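Local coordinates for protein GH61E (Thielavia terrestris, PDB 3EJA) that probably cleaves cellulose and related polysaccharides oxidatively as a copper-dependent lytic polysaccharide monooxygenase of family AA9, and so assists the breakdown of plant biomass, at residues A[4-9]-A[59-64]; A[70-75]-A[97-102]. All coordinates share one frame; numbering follows the deposited sequence.

Contact 1: residues A[4-9]-A[59-64]; sequences WPRVND and TYWANP
Strand 4-7 runs antiparallel to strand 59-63, with the short axes 149° apart and 4.8 Å at their closest. The pairing is irregular. Trp-61 N bonds to Arg-6 O, and Val-7 and Tyr-60 form a non-hydrogen-bonded pair. Just past the strand, Asn-8 makes three bonds. Asn-8 N donates to Thr-59 O at 2.8 Å. Asn-8 OD1 accepts from Thr-59 N, also 2.8 Å, almost in line with the amide C=O. Asn-8 O takes Trp-61 NE1 at 2.9 Å, in the carbonyl plane and on a lone pair, but the bond is bent at the hydrogen (133°) and Asn-8 O lies out of the ring plane. With the groups on its two faces, this bond limits how the indole can turn.

Over one face of that indole lies the guanidinium of Arg-6, with the planes 27° apart. Arg-6 CZ sits 4.4 Å from the centroid of the five-membered ring of Trp-61, a cation-pi stack. A bend at chi3 brings the arginine end back over the ring, and NH1 comes closest to CG. Thr-59 CG2 lies against the opposite face, toward the rim.

On the other side of the sheet Val-7 CG1 stands over the centre of the Tyr-60 ring, 3.6 Å from its centroid. Trp-4 approaches the same tyrosine with CE3, 3.7 Å from Tyr-60 CD1. Ala-62 CB lies over one face of the Trp-4 indole. The buried Tyr-60 OH is hydrogen-bonded to Ser-155 OG, which also bonds Trp-4 O. Trp-4 packs close to Tyr-153, a metal ligand. The contact is an edge strand paired with the middle strand of the three-stranded sheet in the AA9 beta sandwich, with the face bearing Val-7 and Tyr-60 turned into the core.

Contact 2: residues A[70-75]-A[97-102]; sequences GPVQFY and KVYEDH
A classic beta bulge interrupts the pairing: Val-98 and Tyr-99 both face Phe-74. Phe-74 O takes a bond from Val-98 N at 2.8 Å and a weak one from Tyr-99 N. Phe-74 N returns a bond to Tyr-99 O, and Gln-73 and Glu-100 pair beyond it.

Past the strand end Asp-101 takes over. Asp-101 OD1 accepts from Val-72 N at 2.9 Å, on the syn side but out of the carboxylate plane. With CG between the backbone N and the carbonyl carbon (chi1 57°), the acid reaches back, while Asp-101 N bonds Val-72 O. A water donates to Gly-70 O and Asp-101 OD2.

On the polar face Lys-97 CB lies over the Tyr-75 ring, offset toward the rim. Its chain bends at chi3 (-82°), and Lys-97 NZ forms a salt bridge of 2.9 Å with Glu-100 OE1, within 97-102. NZ also bonds Gln-73 OE1 weakly, across the contact, and Pro-201 O and Pro-203 O, so the buried ammonium is satisfied. The Gln-73 amide runs beside the Glu-100 carboxylate, their planes 10° apart, but their OE1 atoms, both acceptors, do not bond. Gln-73 OE1 takes Asn-200 ND2, and NE2 bonds Glu-137. His-102 NE2 donates to Glu-100 OE2. On the other face Phe-74 CD2 meets Tyr-99 CD1 at 3.6 Å. This is a bulged antiparallel edge pair in the larger sheet of the fibronectin type III-like sandwich.

In the fold
The two contacts belong to opposite sheets of one beta sandwich. Contact 1 joins two strands of the three-stranded sheet; contact 2 joins two of the five-stranded one. Strands 57-63 and 72-78 follow each other in the chain, so the chain passes from one sheet to the other between the contacts. They meet in the core: Tyr-60 CD2 is 3.7 Å from Phe-74 CE1, and the end of the Trp-4 indole reaches Phe-74 and Val-72. Contact 1 is partly buried, and its outer face carries a cation-pi stack. Contact 2 is more deeply buried, and its outward face holds a charged network joined by Asn-200, Pro-201 and Pro-203.

Contact 1: residues A[4-9]-A[59-64]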
loop_
_atom_site.group_PDB
_atom_site.type_symbol
_atom_site.label_atom_id
_atom_site.label_comp_id
_atom_site.label_asym_id
_atom_site.label_seq_id
_atom_site.Cartn_x
_atom_site.Cartn_y
_atom_site.Cartn_z
ATOM N N TRP A 4 6.252 -7.731 -0.604
ATOM C CA TRP A 4 4.834 -8.011 -0.376
ATOM C C TRP A 4 4.373 -8.965 -1.507
ATOM O O TRP A 4 3.715 -8.528 -2.457
ATOM C CB TRP A 4 4.024 -6.712 -0.445
ATOM C CG TRP A 4 4.125 -5.764 0.723
ATOM C CD1 TRP A 4 4.892 -4.636 0.797
ATOM C CD2 TRP A 4 3.387 -5.831 1.955
ATOM N NE1 TRP A 4 4.692 -4.004 2.004
ATOM C CE2 TRP A 4 3.770 -4.710 2.731
ATOM C CE3 TRP A 4 2.446 -6.729 2.480
ATOM C CZ2 TRP A 4 3.243 -4.463 4.008
ATOM C CZ3 TRP A 4 1.916 -6.482 3.748
ATOM C CH2 TRP A 4 2.325 -5.358 4.499
ATOM N N PRO A 5 4.759 -10.261 -1.431
ATOM C CA PRO A 5 4.666 -11.130 -2.618
ATOM C C PRO A 5 3.322 -11.841 -2.877
ATOM O O PRO A 5 3.100 -12.321 -3.993
ATOM C CB PRO A 5 5.757 -12.170 -2.358
ATOM C CG PRO A 5 5.759 -12.334 -0.843
ATOM C CD PRO A 5 5.347 -10.970 -0.274
ATOM N N ARG A 6 2.450 -11.916 -1.870
ATOM C CA ARG A 6 1.276 -12.797 -1.931
ATOM C C ARG A 6 0.025 -12.223 -1.282
ATOM O O ARG A 6 0.103 -11.469 -0.301
ATOM C CB ARG A 6 1.570 -14.126 -1.210
ATOM C CG ARG A 6 2.664 -14.987 -1.796
ATOM C CD ARG A 6 2.951 -16.220 -0.925
ATOM N NE ARG A 6 3.724 -15.896 0.272
ATOM C CZ ARG A 6 3.311 -16.082 1.525
ATOM N NH1 ARG A 6 2.120 -16.611 1.782
ATOM N NH2 ARG A 6 4.101 -15.736 2.536
ATOM N N VAL A 7 -1.126 -12.632 -1.806
ATOM C CA VAL A 7 -2.417 -12.362 -1.171
ATOM C C VAL A 7 -3.144 -13.681 -0.913
ATOM O O VAL A 7 -2.988 -14.642 -1.683
ATOM C CB VAL A 7 -3.314 -11.393 -1.992
ATOM C CG1 VAL A 7 -2.836 -9.950 -1.818
ATOM C CG2 VAL A 7 -3.368 -11.794 -3.474
ATOM N N ASN A 8 -3.917 -13.715 0.171
ATOM C CA ASN A 8 -4.624 -14.929 0.615
ATOM C C ASN A 8 -3.773 -16.204 0.517
ATOM O O ASN A 8 -2.673 -16.263 1.077
ATOM C CB ASN A 8 -5.971 -15.082 -0.111
ATOM C CG ASN A 8 -6.989 -14.052 0.338
ATOM O OD1 ASN A 8 -6.653 -13.106 1.047
ATOM N ND2 ASN A 8 -8.237 -14.225 -0.076
ATOM N N ASP A 9 -4.267 -17.205 -0.214
ATOM C CA ASP A 9 -3.589 -18.508 -0.326
ATOM C C ASP A 9 -2.742 -18.647 -1.606
ATOM O O ASP A 9 -2.265 -19.744 -1.940
ATOM C CB ASP A 9 -4.634 -19.628 -0.299
ATOM C CG ASP A 9 -5.605 -19.554 -1.477
ATOM O OD1 ASP A 9 -5.920 -18.432 -1.949
ATOM O OD2 ASP A 9 -6.057 -20.626 -1.929
ATOM N N THR A 59 -6.069 -11.016 2.849
ATOM C CA THR A 59 -4.811 -11.125 3.581
ATOM C C THR A 59 -3.660 -10.766 2.650
ATOM O O THR A 59 -3.480 -11.400 1.602
ATOM C CB THR A 59 -4.623 -12.547 4.175
ATOM O OG1 THR A 59 -5.659 -12.790 5.138
ATOM C CG2 THR A 59 -3.269 -12.680 4.854
ATOM N N TYR A 60 -2.900 -9.733 3.012
ATOM C CA TYR A 60 -1.699 -9.381 2.259
ATOM C C TYR A 60 -0.489 -9.828 3.065
ATOM O O TYR A 60 -0.383 -9.533 4.267
ATOM C CB TYR A 60 -1.640 -7.872 1.966
ATOM C CG TYR A 60 -1.216 -7.505 0.539
ATOM C CD1 TYR A 60 -0.015 -7.962 -0.000
ATOM C CD2 TYR A 60 -2.020 -6.678 -0.252
ATOM C CE1 TYR A 60 0.377 -7.616 -1.303
ATOM C CE2 TYR A 60 -1.644 -6.327 -1.563
ATOM C CZ TYR A 60 -0.440 -6.789 -2.072
ATOM O OH TYR A 60 -0.065 -6.434 -3.348
ATOM N N TRP A 61 0.407 -10.563 2.411
ATOM C CA TRP A 61 1.560 -11.156 3.087
ATOM C C TRP A 61 2.824 -10.365 2.802
ATOM O O TRP A 61 3.070 -9.975 1.660
ATOM C CB TRP A 61 1.767 -12.613 2.650
ATOM C CG TRP A 61 0.682 -13.548 3.084
ATOM C CD1 TRP A 61 -0.445 -13.881 2.385
ATOM C CD2 TRP A 61 0.621 -14.281 4.320
ATOM N NE1 TRP A 61 -1.203 -14.777 3.104
ATOM C CE2 TRP A 61 -0.574 -15.040 4.294
ATOM C CE3 TRP A 61 1.464 -14.376 5.441
ATOM C CZ2 TRP A 61 -0.959 -15.877 5.357
ATOM C CZ3 TRP A 61 1.083 -15.215 6.497
ATOM C CH2 TRP A 61 -0.120 -15.946 6.445
ATOM N N ALA A 62 3.612 -10.128 3.849
ATOM C CA ALA A 62 4.961 -9.588 3.701
ATOM C C ALA A 62 5.974 -10.704 3.947
ATOM O O ALA A 62 5.704 -11.635 4.719
ATOM C CB ALA A 62 5.181 -8.430 4.670
ATOM N N ASN A 63 7.126 -10.615 3.289
ATOM C CA ASN A 63 8.152 -11.650 3.396
ATOM C C ASN A 63 9.560 -11.082 3.558
ATOM O O ASN A 63 10.026 -10.344 2.686
ATOM C CB ASN A 63 8.084 -12.601 2.197
ATOM C CG ASN A 63 8.996 -13.795 2.359
ATOM O OD1 ASN A 63 10.217 -13.659 2.399
ATOM N ND2 ASN A 63 8.406 -14.972 2.469
ATOM N N PRO A 64 10.260 -11.465 4.652
ATOM C CA PRO A 64 9.870 -12.485 5.651
ATOM C C PRO A 64 8.778 -12.025 6.630
ATOM O O PRO A 64 7.942 -12.829 7.052
ATOM C CB PRO A 64 11.185 -12.749 6.400
ATOM C CG PRO A 64 11.913 -11.457 6.330
ATOM C CD PRO A 64 11.580 -10.878 4.963
#

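Contact 2: residues A[70-75]-A[97-102]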
loop_
_atom_site.group_PDB
_atom_site.type_symbol
_atom_site.label_atom_id
_atom_site.label_comp_id
_atom_site.label_asym_id
_atom_site.label_seq_id
_atom_site.Cartn_x
_atom_site.Cartn_y
_atom_site.Cartn_z
ATOM N N GLY A 70 7.542 1.851 11.292
ATOM C CA GLY A 70 6.822 2.717 10.354
ATOM C C GLY A 70 5.449 2.166 10.029
ATOM O O GLY A 70 5.145 1.010 10.370
ATOM N N PRO A 71 4.598 2.994 9.388
ATOM C CA PRO A 71 3.210 2.630 9.119
ATOM C C PRO A 71 3.021 1.669 7.940
ATOM O O PRO A 71 3.808 1.680 6.982
ATOM C CB PRO A 71 2.566 3.977 8.768
ATOM C CG PRO A 71 3.678 4.746 8.120
ATOM C CD PRO A 71 4.921 4.344 8.875
ATOM N N VAL A 72 1.963 0.866 8.032
ATOM C CA VAL A 72 1.438 0.073 6.923
ATOM C C VAL A 72 0.162 0.760 6.438
ATOM O O VAL A 72 -0.705 1.140 7.245
ATOM C CB VAL A 72 1.125 -1.390 7.369
ATOM C CG1 VAL A 72 0.300 -2.140 6.309
ATOM C CG2 VAL A 72 2.420 -2.144 7.660
ATOM N N GLN A 73 0.052 0.933 5.121
ATOM C CA GLN A 73 -1.140 1.514 4.516
ATOM C C GLN A 73 -1.543 0.710 3.283
ATOM O O GLN A 73 -0.680 0.140 2.609
ATOM C CB GLN A 73 -0.890 2.989 4.151
ATOM C CG GLN A 73 -0.237 3.802 5.298
ATOM C CD GLN A 73 -0.296 5.300 5.091
ATOM O OE1 GLN A 73 -0.784 6.024 5.955
ATOM N NE2 GLN A 73 0.196 5.776 3.945
ATOM N N PHE A 74 -2.850 0.642 3.017
ATOM C CA PHE A 74 -3.357 -0.006 1.800
ATOM C C PHE A 74 -4.243 0.959 1.018
ATOM O O PHE A 74 -5.035 1.693 1.609
ATOM C CB PHE A 74 -4.124 -1.305 2.127
ATOM C CG PHE A 74 -3.254 -2.381 2.722
ATOM C CD1 PHE A 74 -2.494 -3.213 1.902
ATOM C CD2 PHE A 74 -3.169 -2.536 4.108
ATOM C CE1 PHE A 74 -1.670 -4.200 2.444
ATOM C CE2 PHE A 74 -2.340 -3.508 4.662
ATOM C CZ PHE A 74 -1.588 -4.344 3.834
ATOM N N TYR A 75 -4.090 0.956 -0.306
ATOM C CA TYR A 75 -4.931 1.753 -1.188
ATOM C C TYR A 75 -5.559 0.854 -2.254
ATOM O O TYR A 75 -5.069 -0.237 -2.525
ATOM C CB TYR A 75 -4.113 2.823 -1.912
ATOM C CG TYR A 75 -3.498 3.932 -1.076
ATOM C CD1 TYR A 75 -2.407 3.687 -0.224
ATOM C CD2 TYR A 75 -3.962 5.238 -1.194
ATOM C CE1 TYR A 75 -1.808 4.735 0.516
ATOM C CE2 TYR A 75 -3.383 6.288 -0.465
ATOM C CZ TYR A 75 -2.313 6.033 0.379
ATOM O OH TYR A 75 -1.756 7.087 1.065
ATOM N N LYS A 97 -7.403 5.504 -0.073
ATOM C CA LYS A 97 -6.842 4.761 1.063
ATOM C C LYS A 97 -7.927 3.952 1.769
ATOM O O LYS A 97 -8.981 4.498 2.104
ATOM C CB LYS A 97 -6.194 5.732 2.055
ATOM C CG LYS A 97 -5.553 5.059 3.261
ATOM C CD LYS A 97 -5.013 6.083 4.261
ATOM C CE LYS A 97 -3.631 6.601 3.869
ATOM N NZ LYS A 97 -3.318 7.848 4.639
ATOM N N VAL A 98 -7.663 2.664 2.007
ATOM C CA VAL A 98 -8.620 1.793 2.698
ATOM C C VAL A 98 -8.166 1.341 4.089
ATOM O O VAL A 98 -8.977 0.814 4.864
ATOM C CB VAL A 98 -9.037 0.550 1.834
ATOM C CG1 VAL A 98 -9.710 0.999 0.546
ATOM C CG2 VAL A 98 -7.849 -0.369 1.548
ATOM N N TYR A 99 -6.884 1.543 4.401
ATOM C CA TYR A 99 -6.312 1.128 5.682
ATOM C C TYR A 99 -5.052 1.926 5.989
ATOM O O TYR A 99 -4.263 2.215 5.087
ATOM C CB TYR A 99 -5.991 -0.384 5.676
ATOM C CG TYR A 99 -5.312 -0.864 6.940
ATOM C CD1 TYR A 99 -3.923 -0.760 7.093
ATOM C CD2 TYR A 99 -6.060 -1.407 7.994
ATOM C CE1 TYR A 99 -3.293 -1.183 8.251
ATOM C CE2 TYR A 99 -5.436 -1.827 9.168
ATOM C CZ TYR A 99 -4.055 -1.712 9.288
ATOM O OH TYR A 99 -3.430 -2.133 10.436
ATOM N N GLU A 100 -4.873 2.270 7.266
ATOM C CA GLU A 100 -3.596 2.778 7.767
ATOM C C GLU A 100 -3.473 2.383 9.233
ATOM O O GLU A 100 -4.475 2.249 9.933
ATOM C CB GLU A 100 -3.510 4.309 7.607
ATOM C CG GLU A 100 -4.431 5.079 8.554
ATOM C CD GLU A 100 -4.424 6.581 8.335
ATOM O OE1 GLU A 100 -3.788 7.061 7.377
ATOM O OE2 GLU A 100 -5.078 7.285 9.126
ATOM N N ASP A 101 -2.267 2.182 9.713
ATOM C CA ASP A 101 -2.135 1.967 11.142
ATOM C C ASP A 101 -1.469 3.181 11.790
ATOM O O ASP A 101 -0.983 4.082 11.100
ATOM C CB ASP A 101 -1.415 0.646 11.440
ATOM C CG ASP A 101 -0.057 0.568 10.803
ATOM O OD1 ASP A 101 0.442 1.611 10.328
ATOM O OD2 ASP A 101 0.521 -0.533 10.785
ATOM N N HIS A 102 -1.473 3.206 13.116
ATOM C CA HIS A 102 -0.916 4.320 13.872
ATOM C C HIS A 102 -0.021 3.751 14.955
ATOM O O HIS A 102 -0.318 2.680 15.490
ATOM C CB HIS A 102 -2.037 5.156 14.501
ATOM C CG HIS A 102 -3.051 5.639 13.512
ATOM N ND1 HIS A 102 -4.375 5.261 13.556
ATOM C CD2 HIS A 102 -2.929 6.453 12.438
ATOM C CE1 HIS A 102 -5.028 5.830 12.558
ATOM N NE2 HIS A 102 -4.174 6.558 11.864
HETATM O O HOH W 1 3.071 -0.154 11.682
#